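Local atomic coordinates of Endonuclease/exonuclease/phosphatase (Beutenbergia cavernae DSM 12333, PDB entry 4RUW), a protein that is of undetermined function but belongs to the endonuclease/exonuclease/phosphatase family, pairing a DNase I-like sandwich domain with a smaller immunoglobulin-like domain. Residues R57-N62 / D90-N95; N149-R154 / L182-D187; H197-S202 / S230-D235; D296-T301 / V324-R329. All blocks are in the same frame, centred on the assembly; numbering follows the deposited sequence. Where two conformers were deposited one is given.

Contact 1: residues R57-N62 / D90-N95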
loop_
_atom_site.group_PDB
_atom_site.type_symbol
_atom_site.label_atom_id
_atom_site.label_comp_id
_atom_site.label_asym_id
_atom_site.label_seq_id
_atom_site.Cartn_x
_atom_site.Cartn_y
_atom_site.Cartn_z
ATOM N N ARG A 57 -4.309 10.321 9.775
ATOM C CA ARG A 57 -3.308 10.556 8.749
ATOM C C ARG A 57 -2.207 9.512 8.888
ATOM O O ARG A 57 -1.571 9.393 9.943
ATOM C CB ARG A 57 -2.742 11.974 8.832
ATOM C CG ARG A 57 -1.628 12.230 7.825
ATOM C CD ARG A 57 -1.211 13.693 7.772
ATOM N NE ARG A 57 -2.094 14.434 6.878
ATOM C CZ ARG A 57 -1.792 15.590 6.293
ATOM N NH1 ARG A 57 -0.622 16.177 6.515
ATOM N NH2 ARG A 57 -2.669 16.161 5.480
ATOM N N VAL A 58 -2.008 8.751 7.823
ATOM C CA VAL A 58 -1.041 7.664 7.792
ATOM C C VAL A 58 -0.017 7.973 6.725
ATOM O O VAL A 58 -0.371 8.264 5.576
ATOM C CB VAL A 58 -1.723 6.323 7.440
ATOM C CG1 VAL A 58 -0.687 5.202 7.313
ATOM C CG2 VAL A 58 -2.766 5.987 8.479
HETATM N N MSE A 59 1.249 7.899 7.107
HETATM C CA MSE A 59 2.336 8.145 6.182
HETATM C C MSE A 59 3.193 6.899 6.049
HETATM O O MSE A 59 3.385 6.166 7.021
HETATM C CB MSE A 59 3.171 9.303 6.713
HETATM C CG MSE A 59 4.405 9.656 5.880
HETATM SE SE MSE A 59 5.342 11.222 6.527
HETATM C CE MSE A 59 6.549 11.448 5.010
ATOM N N THR A 60 3.695 6.650 4.844
ATOM C CA THR A 60 4.719 5.629 4.656
ATOM C C THR A 60 5.894 6.213 3.882
ATOM O O THR A 60 5.700 7.029 2.975
ATOM C CB THR A 60 4.170 4.346 3.960
ATOM O OG1 THR A 60 5.157 3.307 4.006
ATOM C CG2 THR A 60 3.788 4.605 2.516
ATOM N N TRP A 61 7.106 5.796 4.229
ATOM C CA TRP A 61 8.282 6.350 3.583
ATOM C C TRP A 61 9.464 5.406 3.659
ATOM O O TRP A 61 9.877 5.002 4.745
ATOM C CB TRP A 61 8.672 7.666 4.261
ATOM C CG TRP A 61 9.559 8.580 3.471
ATOM C CD1 TRP A 61 9.946 8.453 2.159
ATOM C CD2 TRP A 61 10.171 9.787 3.951
ATOM N NE1 TRP A 61 10.760 9.512 1.804
ATOM C CE2 TRP A 61 10.907 10.343 2.888
ATOM C CE3 TRP A 61 10.163 10.454 5.182
ATOM C CZ2 TRP A 61 11.621 11.533 3.015
ATOM C CZ3 TRP A 61 10.871 11.626 5.308
ATOM C CH2 TRP A 61 11.594 12.154 4.232
ATOM N N ASN A 62 10.036 5.092 2.503
ATOM C CA ASN A 62 11.320 4.417 2.443
ATOM C C ASN A 62 12.374 5.514 2.529
ATOM O O ASN A 62 12.501 6.326 1.610
ATOM C CB ASN A 62 11.428 3.634 1.138
ATOM C CG ASN A 62 12.759 2.920 0.983
ATOM O OD1 ASN A 62 13.791 3.381 1.470
ATOM N ND2 ASN A 62 12.741 1.783 0.290
ATOM N N ASP A 90 -0.491 10.848 12.094
ATOM C CA ASP A 90 -0.779 10.163 13.343
ATOM C C ASP A 90 0.153 8.975 13.527
ATOM O O ASP A 90 0.599 8.688 14.645
ATOM C CB ASP A 90 -2.223 9.680 13.337
ATOM C CG ASP A 90 -3.208 10.811 13.466
ATOM O OD1 ASP A 90 -3.316 11.358 14.582
ATOM O OD2 ASP A 90 -3.860 11.161 12.459
ATOM N N VAL A 91 0.393 8.266 12.426
ATOM C CA VAL A 91 1.225 7.072 12.412
ATOM C C VAL A 91 2.067 7.120 11.154
ATOM O O VAL A 91 1.568 7.485 10.075
ATOM C CB VAL A 91 0.381 5.781 12.396
ATOM C CG1 VAL A 91 1.278 4.555 12.384
ATOM C CG2 VAL A 91 -0.528 5.734 13.595
ATOM N N VAL A 92 3.344 6.779 11.287
ATOM C CA VAL A 92 4.209 6.687 10.123
ATOM C C VAL A 92 4.931 5.342 10.092
ATOM O O VAL A 92 5.404 4.843 11.112
ATOM C CB VAL A 92 5.191 7.892 10.009
ATOM C CG1 VAL A 92 6.072 8.002 11.234
ATOM C CG2 VAL A 92 6.037 7.779 8.754
ATOM N N VAL A 93 4.968 4.758 8.901
ATOM C CA VAL A 93 5.693 3.537 8.611
ATOM C C VAL A 93 6.949 3.934 7.847
ATOM O O VAL A 93 6.867 4.671 6.859
ATOM C CB VAL A 93 4.827 2.591 7.756
ATOM C CG1 VAL A 93 5.682 1.489 7.143
ATOM C CG2 VAL A 93 3.670 2.033 8.592
ATOM N N LEU A 94 8.105 3.477 8.320
ATOM C CA LEU A 94 9.378 3.753 7.666
ATOM C C LEU A 94 10.047 2.458 7.224
ATOM O O LEU A 94 10.079 1.475 7.974
ATOM C CB LEU A 94 10.317 4.498 8.606
ATOM C CG LEU A 94 9.789 5.815 9.171
ATOM C CD1 LEU A 94 10.781 6.409 10.171
ATOM C CD2 LEU A 94 9.468 6.812 8.066
ATOM N N ASN A 95 10.568 2.458 6.000
ATOM C CA ASN A 95 11.399 1.368 5.498
ATOM C C ASN A 95 12.851 1.821 5.405
ATOM O O ASN A 95 13.122 3.033 5.290
ATOM C CB ASN A 95 10.952 0.913 4.099
ATOM C CG ASN A 95 9.473 0.547 4.018
ATOM O OD1 ASN A 95 8.797 0.934 3.072
ATOM N ND2 ASN A 95 8.981 -0.233 4.975
HETATM O O HOH W 1 7.211 3.129 2.121
#
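R57 O is held by two successive amides: by D90 N, just before the neighbouring strand, at 2.8 Å, and by V91 N at its start through a weak bond. In return R57 N donates to D90 OD2 at 2.8 Å, almost straight at 178°, using the anti lone pair of the carboxylate. The parallel pairing runs on through M59, V93, W61 and N95, with V93 N to M59 O at 2.8 Å. M59, V92, W61 and L94 share one face; M59 and W61 pack on helix 77-87, which joins the strands into a beta-alpha-beta unit. M59 and V92 lie side by side, M59 CG touching V92 CG2 at 3.8 Å. On the other face, toward strand 192-200, T60 OG1, turned anti to its own amide nitrogen (chi1 -170°), gives its proton to a water 2.8 Å away, which donates to N95 OD1 at 2.9 Å. N62 and N95 cross at about a right angle, their amide planes 86° apart. N62 ND2 donates to D235 OD2, N95 ND2 to N149 OD1, and N95 OD1 accepts from D235 N. The buried amides of N62 and N95 are thus satisfied by groups outside the pair, N149 of the same sheet and D235 of the opposite half.

Contact 2: residues N149-R154 / L182-D187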
loop_
_atom_site.group_PDB
_atom_site.type_symbol
_atom_site.label_atom_id
_atom_site.label_comp_id
_atom_site.label_asym_id
_atom_site.label_seq_id
_atom_site.Cartn_x
_atom_site.Cartn_y
_atom_site.Cartn_z
ATOM N N ASN A 149 11.955 -2.369 9.448
ATOM C CA ASN A 149 10.812 -1.497 9.240
ATOM C C ASN A 149 10.435 -0.898 10.585
ATOM O O ASN A 149 10.578 -1.560 11.607
ATOM C CB ASN A 149 9.657 -2.295 8.654
ATOM C CG ASN A 149 10.014 -2.909 7.331
ATOM O OD1 ASN A 149 10.496 -2.215 6.431
ATOM N ND2 ASN A 149 9.811 -4.215 7.202
ATOM N N VAL A 150 9.996 0.356 10.588
ATOM C CA VAL A 150 9.679 1.046 11.831
ATOM C C VAL A 150 8.266 1.598 11.788
ATOM O O VAL A 150 7.816 2.068 10.742
ATOM C CB VAL A 150 10.699 2.190 12.088
ATOM C CG1 VAL A 150 10.217 3.154 13.174
ATOM C CG2 VAL A 150 12.073 1.614 12.427
ATOM N N VAL A 151 7.561 1.501 12.911
ATOM C CA VAL A 151 6.325 2.244 13.108
ATOM C C VAL A 151 6.578 3.284 14.188
ATOM O O VAL A 151 7.069 2.947 15.264
ATOM C CB VAL A 151 5.153 1.332 13.523
ATOM C CG1 VAL A 151 3.916 2.175 13.885
ATOM C CG2 VAL A 151 4.825 0.351 12.406
HETATM N N MSE A 152 6.266 4.541 13.885
HETATM C CA MSE A 152 6.299 5.611 14.877
HETATM C C MSE A 152 4.907 6.204 14.977
HETATM O O MSE A 152 4.219 6.377 13.974
HETATM C CB MSE A 152 7.295 6.717 14.512
HETATM C CG MSE A 152 8.732 6.234 14.308
HETATM SE SE MSE A 152 10.023 7.655 13.930
HETATM C CE MSE A 152 10.112 8.451 15.709
ATOM N N SER A 153 4.493 6.518 16.189
ATOM C CA SER A 153 3.124 6.925 16.408
ATOM C C SER A 153 3.015 7.967 17.513
ATOM O O SER A 153 3.759 7.934 18.493
ATOM C CB SER A 153 2.309 5.687 16.770
ATOM O OG SER A 153 0.986 6.007 17.115
ATOM N N ARG A 154 2.086 8.901 17.345
ATOM C CA ARG A 154 1.744 9.845 18.404
ATOM C C ARG A 154 0.800 9.214 19.417
ATOM O O ARG A 154 0.516 9.796 20.457
ATOM C CB ARG A 154 1.079 11.088 17.809
ATOM C CG ARG A 154 2.033 12.020 17.083
ATOM C CD ARG A 154 1.340 13.276 16.611
ATOM N NE ARG A 154 2.271 14.226 16.012
ATOM C CZ ARG A 154 2.132 15.546 16.069
ATOM N NH1 ARG A 154 1.110 16.088 16.718
ATOM N NH2 ARG A 154 3.028 16.333 15.497
ATOM N N LEU A 182 6.053 -6.212 10.070
ATOM C CA LEU A 182 5.884 -5.739 11.440
ATOM C C LEU A 182 4.423 -5.362 11.649
ATOM O O LEU A 182 3.863 -4.591 10.878
ATOM C CB LEU A 182 6.767 -4.518 11.694
ATOM C CG LEU A 182 6.512 -3.758 12.997
ATOM C CD1 LEU A 182 6.725 -4.665 14.207
ATOM C CD2 LEU A 182 7.389 -2.519 13.072
ATOM N N THR A 183 3.803 -5.907 12.693
ATOM C CA THR A 183 2.421 -5.578 13.007
ATOM C C THR A 183 2.323 -5.046 14.428
ATOM O O THR A 183 2.856 -5.647 15.359
ATOM C CB THR A 183 1.509 -6.818 12.849
ATOM O OG1 THR A 183 1.574 -7.275 11.493
ATOM C CG2 THR A 183 0.069 -6.492 13.222
ATOM N N VAL A 184 1.640 -3.918 14.590
ATOM C CA VAL A 184 1.400 -3.359 15.907
ATOM C C VAL A 184 0.053 -2.650 15.913
ATOM O O VAL A 184 -0.362 -2.091 14.909
ATOM C CB VAL A 184 2.545 -2.416 16.337
ATOM C CG1 VAL A 184 2.590 -1.162 15.470
ATOM C CG2 VAL A 184 2.448 -2.093 17.828
ATOM N N THR A 185 -0.645 -2.707 17.037
ATOM C CA THR A 185 -1.919 -2.028 17.172
ATOM C C THR A 185 -1.718 -0.680 17.836
ATOM O O THR A 185 -1.034 -0.581 18.864
ATOM C CB THR A 185 -2.906 -2.869 17.988
ATOM O OG1 THR A 185 -3.135 -4.097 17.295
ATOM C CG2 THR A 185 -4.219 -2.144 18.167
ATOM N N VAL A 186 -2.306 0.356 17.243
ATOM C CA VAL A 186 -2.265 1.699 17.804
ATOM C C VAL A 186 -3.654 2.086 18.311
ATOM O O VAL A 186 -4.655 1.848 17.631
ATOM C CB VAL A 186 -1.814 2.706 16.731
ATOM C CG1 VAL A 186 -1.827 4.116 17.278
ATOM C CG2 VAL A 186 -0.426 2.346 16.221
ATOM N N ASP A 187 -3.722 2.659 19.510
ATOM C CA ASP A 187 -4.993 3.103 20.075
ATOM C C ASP A 187 -5.179 4.593 19.796
ATOM O O ASP A 187 -4.598 5.441 20.471
ATOM C CB ASP A 187 -5.033 2.820 21.574
ATOM C CG ASP A 187 -6.375 3.139 22.185
ATOM O OD1 ASP A 187 -7.336 3.401 21.430
ATOM O OD2 ASP A 187 -6.473 3.124 23.427
#
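V151 packs into the gap between L182 and V184 where two sheets meet face to face. Its two methyl branches divide the work. V151 CG2 meets L182 CD2 at 3.9 Å, and V151 CG1 meets V184 CG1 at the same distance. V184 CG1 comes forward from between its own backbone N and carbonyl carbon (chi1 67°), and also lies near V151 CB. L182 reaches further along, its CD2 resting 3.6 Å from the carbonyl oxygen of N149. This is the tight part, buried and almost wholly aliphatic. Towards S153 the contact rests on less. V186 was modelled in two conformers, so its approach to S153 OG is doubtful; that hydroxyl is hydrogen-bonded to the carbonyl of H155. The solvent side begins on the outer face of strand 179-188, where T183 points away from strand 146-153 and, like T185, is partly exposed. R154 ends the other segment, exposed to solvent. The axes of the two short strand segments come within 8.1 Å and run within 15° of parallel, joined by side-chain packing. Two beta sheets packed on interleaved aliphatic side chains are the core of the DNase I-like alpha/beta sandwich.

Contact 3: residues H197-S202 / S230-D235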
loop_
_atom_site.group_PDB
_atom_site.type_symbol
_atom_site.label_atom_id
_atom_site.label_comp_id
_atom_site.label_asym_id
_atom_site.label_seq_id
_atom_site.Cartn_x
_atom_site.Cartn_y
_atom_site.Cartn_z
ATOM N N HIS A 197 0.121 -2.657 9.778
ATOM C CA HIS A 197 1.031 -3.626 9.193
ATOM C C HIS A 197 2.035 -2.878 8.329
ATOM O O HIS A 197 1.648 -2.156 7.406
ATOM C CB HIS A 197 0.267 -4.619 8.317
ATOM C CG HIS A 197 -0.815 -5.367 9.028
ATOM N ND1 HIS A 197 -0.563 -6.453 9.851
ATOM C CD2 HIS A 197 -2.159 -5.208 9.028
ATOM C CE1 HIS A 197 -1.703 -6.919 10.318
ATOM N NE2 HIS A 197 -2.692 -6.185 9.828
ATOM N N ALA A 198 3.319 -3.058 8.630
ATOM C CA ALA A 198 4.418 -2.355 7.965
ATOM C C ALA A 198 5.324 -3.368 7.293
ATOM O O ALA A 198 5.787 -4.310 7.948
ATOM C CB ALA A 198 5.216 -1.578 8.994
ATOM N N THR A 199 5.609 -3.201 6.006
ATOM C CA THR A 199 6.515 -4.134 5.366
ATOM C C THR A 199 7.252 -3.504 4.191
ATOM O O THR A 199 7.081 -2.313 3.880
ATOM C CB THR A 199 5.787 -5.450 4.962
ATOM O OG1 THR A 199 6.751 -6.476 4.681
ATOM C CG2 THR A 199 4.912 -5.243 3.746
ATOM N N HIS A 200 8.081 -4.328 3.559
ATOM C CA HIS A 200 8.961 -3.936 2.467
ATOM C C HIS A 200 9.297 -5.268 1.786
ATOM O O HIS A 200 9.867 -6.168 2.413
ATOM C CB HIS A 200 10.203 -3.238 3.047
ATOM C CG HIS A 200 11.185 -2.739 2.034
ATOM N ND1 HIS A 200 12.327 -2.071 2.407
ATOM C CD2 HIS A 200 11.208 -2.805 0.681
ATOM C CE1 HIS A 200 13.018 -1.749 1.328
ATOM N NE2 HIS A 200 12.368 -2.190 0.270
ATOM N N LEU A 201 8.876 -5.434 0.535
ATOM C CA LEU A 201 9.069 -6.706 -0.160
ATOM C C LEU A 201 10.334 -6.698 -1.015
ATOM O O LEU A 201 10.915 -5.633 -1.249
ATOM C CB LEU A 201 7.858 -7.026 -1.041
ATOM C CG LEU A 201 6.498 -7.021 -0.344
ATOM C CD1 LEU A 201 5.433 -7.457 -1.316
ATOM C CD2 LEU A 201 6.489 -7.877 0.920
ATOM N N SER A 202 10.737 -7.864 -1.511
ATOM C CA SER A 202 11.877 -7.927 -2.413
ATOM C C SER A 202 11.656 -7.076 -3.656
ATOM O O SER A 202 10.526 -6.818 -4.058
ATOM C CB SER A 202 12.120 -9.361 -2.866
ATOM O OG SER A 202 12.556 -10.184 -1.807
ATOM N N SER A 230 -7.710 -1.710 9.858
ATOM C CA SER A 230 -6.298 -1.991 9.663
ATOM C C SER A 230 -5.771 -1.241 8.454
ATOM O O SER A 230 -6.517 -0.936 7.518
ATOM C CB SER A 230 -6.053 -3.485 9.436
ATOM O OG SER A 230 -6.725 -4.305 10.372
ATOM N N VAL A 231 -4.472 -0.971 8.475
ATOM C CA VAL A 231 -3.775 -0.466 7.305
ATOM C C VAL A 231 -2.561 -1.341 7.029
ATOM O O VAL A 231 -1.988 -1.928 7.948
ATOM C CB VAL A 231 -3.358 1.020 7.445
ATOM C CG1 VAL A 231 -4.586 1.902 7.567
ATOM C CG2 VAL A 231 -2.424 1.230 8.623
ATOM N N LEU A 232 -2.201 -1.443 5.754
ATOM C CA LEU A 232 -1.005 -2.147 5.309
ATOM C C LEU A 232 -0.214 -1.143 4.501
ATOM O O LEU A 232 -0.720 -0.592 3.526
ATOM C CB LEU A 232 -1.374 -3.361 4.455
ATOM C CG LEU A 232 -0.230 -4.004 3.667
ATOM C CD1 LEU A 232 0.865 -4.531 4.590
ATOM C CD2 LEU A 232 -0.755 -5.108 2.762
ATOM N N ALA A 233 1.020 -0.893 4.910
ATOM C CA ALA A 233 1.792 0.151 4.277
ATOM C C ALA A 233 3.231 -0.258 4.089
ATOM O O ALA A 233 3.799 -0.996 4.888
ATOM C CB ALA A 233 1.713 1.445 5.082
ATOM N N GLY A 234 3.826 0.269 3.028
ATOM C CA GLY A 234 5.249 0.151 2.809
ATOM C C GLY A 234 5.620 0.073 1.353
ATOM O O GLY A 234 4.788 0.249 0.454
ATOM N N ASP A 235 6.896 -0.195 1.133
ATOM C CA ASP A 235 7.461 -0.329 -0.194
ATOM C C ASP A 235 7.233 -1.766 -0.651
ATOM O O ASP A 235 7.997 -2.675 -0.319
ATOM C CB ASP A 235 8.953 0.000 -0.106
ATOM C CG ASP A 235 9.667 -0.069 -1.443
ATOM O OD1 ASP A 235 9.058 -0.474 -2.459
ATOM O OD2 ASP A 235 10.875 0.283 -1.462
HETATM O O HOH W 2 -5.329 -6.715 10.551
#
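The ring of H200 and the carboxylate of D235 lie side by side, their planes 15° apart. Both side chains leave the backbone the same way, with CG opposite the amide nitrogen, so the two run alongside each other, pointing the same way. D235 CB sits over one face of the ring, 4.1 Å from the H200 ring centroid, a CH-pi contact. H200 NE2 and D235 OD2 are 3.4 Å apart, but the angle is poor for a hydrogen bond. D235 OD2 instead takes a bond from N62 of the other sheet.

At the far end H197 has CG beside its own backbone N (chi1 -58°). This turns the ring edge-on to the partner strand, with V231 O and S230 CB near the ring plane. A water lies in that plane, 2.8 Å from H197 NE2, and donates to S230 OG at 2.8 Å. H197 ND1 is bonded to T183, so both ring nitrogens have partners. The two strands are parallel neighbours in a beta-alpha-beta unit closed by helix 207-222. Their backbone bonds include A233 N to H197 O at 2.9 Å and T199 N to A233 O at 3.1 Å.

On the helix side L232 extends CD1 to H197 CB at 3.8 Å and, more loosely, to T199 CG2. The hydroxyl of T199 points elsewhere, to the carbonyl of S180. G234 turns the chain through a corner with a positive phi that suits glycine, and its CA approaches T199 O. Beyond the corner, L201 N donates to D235 O at 3.0 Å.

Contact 4: residues D296-T301 / V324-R329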
loop_
_atom_site.group_PDB
_atom_site.type_symbol
_atom_site.label_atom_id
_atom_site.label_comp_id
_atom_site.label_asym_id
_atom_site.label_seq_id
_atom_site.Cartn_x
_atom_site.Cartn_y
_atom_site.Cartn_z
ATOM N N ASP A 296 5.216 2.407 -3.410
ATOM C CA ASP A 296 4.984 2.574 -1.978
ATOM C C ASP A 296 3.492 2.824 -1.822
ATOM O O ASP A 296 2.940 3.668 -2.520
ATOM C CB ASP A 296 5.751 3.782 -1.457
ATOM C CG ASP A 296 7.264 3.618 -1.552
ATOM O OD1 ASP A 296 7.856 3.912 -2.617
ATOM O OD2 ASP A 296 7.882 3.231 -0.536
ATOM N N TYR A 297 2.845 2.073 -0.929
ATOM C CA TYR A 297 1.395 2.059 -0.852
ATOM C C TYR A 297 0.892 2.208 0.577
ATOM O O TYR A 297 1.568 1.819 1.538
ATOM C CB TYR A 297 0.858 0.715 -1.352
ATOM C CG TYR A 297 1.107 0.380 -2.801
ATOM C CD1 TYR A 297 0.140 0.628 -3.765
ATOM C CD2 TYR A 297 2.285 -0.231 -3.199
ATOM C CE1 TYR A 297 0.343 0.294 -5.085
ATOM C CE2 TYR A 297 2.497 -0.573 -4.518
ATOM C CZ TYR A 297 1.523 -0.303 -5.460
ATOM O OH TYR A 297 1.701 -0.650 -6.777
ATOM N N VAL A 298 -0.336 2.707 0.697
ATOM C CA VAL A 298 -1.130 2.562 1.908
ATOM C C VAL A 298 -2.436 1.890 1.513
ATOM O O VAL A 298 -3.226 2.467 0.760
ATOM C CB VAL A 298 -1.401 3.925 2.596
ATOM C CG1 VAL A 298 -2.286 3.719 3.819
ATOM C CG2 VAL A 298 -0.090 4.594 2.963
ATOM N N PHE A 299 -2.639 0.669 1.993
ATOM C CA PHE A 299 -3.886 -0.060 1.798
ATOM C C PHE A 299 -4.704 0.004 3.079
ATOM O O PHE A 299 -4.141 -0.025 4.178
ATOM C CB PHE A 299 -3.607 -1.525 1.444
ATOM C CG PHE A 299 -3.154 -1.731 0.025
ATOM C CD1 PHE A 299 -4.090 -1.895 -0.991
ATOM C CD2 PHE A 299 -1.805 -1.770 -0.302
ATOM C CE1 PHE A 299 -3.701 -2.083 -2.304
ATOM C CE2 PHE A 299 -1.409 -1.959 -1.626
ATOM C CZ PHE A 299 -2.360 -2.106 -2.621
ATOM N N ALA A 300 -6.024 0.092 2.945
ATOM C CA ALA A 300 -6.898 0.186 4.117
ATOM C C ALA A 300 -8.043 -0.818 4.006
ATOM O O ALA A 300 -8.479 -1.156 2.905
ATOM C CB ALA A 300 -7.440 1.601 4.290
ATOM N N THR A 301 -8.528 -1.276 5.155
ATOM C CA THR A 301 -9.659 -2.185 5.211
ATOM C C THR A 301 -10.982 -1.437 5.005
ATOM O O THR A 301 -11.000 -0.201 5.002
ATOM C CB THR A 301 -9.654 -2.938 6.553
ATOM O OG1 THR A 301 -9.750 -1.996 7.621
ATOM C CG2 THR A 301 -8.372 -3.770 6.697
ATOM N N VAL A 324 4.495 8.982 1.197
ATOM C CA VAL A 324 3.089 8.984 0.797
ATOM C C VAL A 324 2.277 9.302 2.047
ATOM O O VAL A 324 2.423 8.629 3.075
ATOM C CB VAL A 324 2.659 7.611 0.220
ATOM C CG1 VAL A 324 1.174 7.611 -0.114
ATOM C CG2 VAL A 324 3.499 7.250 -0.998
ATOM N N VAL A 325 1.449 10.338 1.968
ATOM C CA VAL A 325 0.724 10.850 3.123
ATOM C C VAL A 325 -0.767 10.806 2.854
ATOM O O VAL A 325 -1.262 11.534 1.997
ATOM C CB VAL A 325 1.151 12.302 3.445
ATOM C CG1 VAL A 325 0.481 12.785 4.729
ATOM C CG2 VAL A 325 2.674 12.412 3.534
HETATM N N MSE A 326 -1.474 9.934 3.561
HETATM C CA MSE A 326 -2.892 9.703 3.293
HETATM C C MSE A 326 -3.758 10.158 4.445
HETATM O O MSE A 326 -3.445 9.901 5.613
HETATM C CB MSE A 326 -3.154 8.212 3.091
HETATM C CG MSE A 326 -2.339 7.567 1.965
HETATM SE SE MSE A 326 -2.577 8.404 0.227
HETATM C CE MSE A 326 -4.521 8.400 0.150
ATOM N N ASP A 327 -4.870 10.804 4.108
ATOM C CA ASP A 327 -5.871 11.203 5.091
ATOM C C ASP A 327 -7.058 10.260 4.949
ATOM O O ASP A 327 -7.716 10.222 3.900
ATOM C CB ASP A 327 -6.293 12.653 4.866
ATOM C CG ASP A 327 -5.209 13.640 5.272
ATOM O OD1 ASP A 327 -4.637 13.488 6.368
ATOM O OD2 ASP A 327 -4.914 14.568 4.493
ATOM N N LEU A 328 -7.307 9.486 6.006
ATOM C CA LEU A 328 -8.377 8.497 6.042
ATOM C C LEU A 328 -9.411 8.924 7.071
ATOM O O LEU A 328 -9.147 9.784 7.910
ATOM C CB LEU A 328 -7.809 7.127 6.428
ATOM C CG LEU A 328 -6.585 6.655 5.635
ATOM C CD1 LEU A 328 -6.116 5.295 6.145
ATOM C CD2 LEU A 328 -6.888 6.607 4.138
ATOM N N ARG A 329 -10.590 8.310 7.017
ATOM C CA ARG A 329 -11.635 8.579 7.991
ATOM C C ARG A 329 -12.292 7.259 8.335
ATOM O O ARG A 329 -12.670 6.509 7.446
ATOM C CB ARG A 329 -12.661 9.544 7.407
ATOM C CG ARG A 329 -13.742 9.955 8.385
ATOM C CD ARG A 329 -14.562 11.091 7.814
ATOM N NE ARG A 329 -13.735 12.277 7.620
ATOM C CZ ARG A 329 -13.951 13.201 6.689
ATOM N NH1 ARG A 329 -14.968 13.076 5.850
ATOM N NH2 ARG A 329 -13.140 14.244 6.592
#
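V298 is the main bump of this contact, and it slides past M326 rather than meeting it end to end. V298 CB lies 3.8 Å from M326 CG, and V298 CG2 is nearly as close to the same atom. M326, a selenomethionine, is bent at both chi2 (-57°) and chi3 (-51°), so its chain curls away beyond CG and V298 rests on the root of the side chain. The same CG2 branch of V298 comes within 4.5 Å of V324 CG1, a looser touch. V324 turns its second branch to D296: V324 CG2 lies 3.9 Å from D296 O and 4.2 Å from D296 CB. The carboxylate of D296 leads away, to T278 and H321. At the far end the backbones diverge. A300 is small, and the longer L328 reaches across to it, CD1 standing 4.3 Å from A300 CB. The axes of the segments approach to 7.9 Å and cross at -20°; the gap is filled by side chains. Each strand belongs to a different sheet. Strand 296-300 lies beside 230-233; strand 324-330 lies between 55-62 and 304-311. T60 adds to the packing against V298 and V324, while helix 266-270 packs on M326.

Overall arrangement
All four contacts lie in the two-sheet core of the DNase I-like domain and follow in series along the chain. Contact 1 pairs neighbours within one sheet and contact 3 pairs neighbours within the other, each around a beta-alpha-beta unit. Contacts 2 and 4 join the two sheets face to face. Their centres are about 14 Å apart, with contacts 1 and 3 touching both. Contacts 1 and 3, about 10 Å apart, touch. The salt bridge of R57 with D327 ties contact 1 to contact 4. Together the four both build each sheet and hold the two sheets together. The zinc ion is bound elsewhere, by H98, D100, H107 and H137, about 12 Å from the side chain of N62.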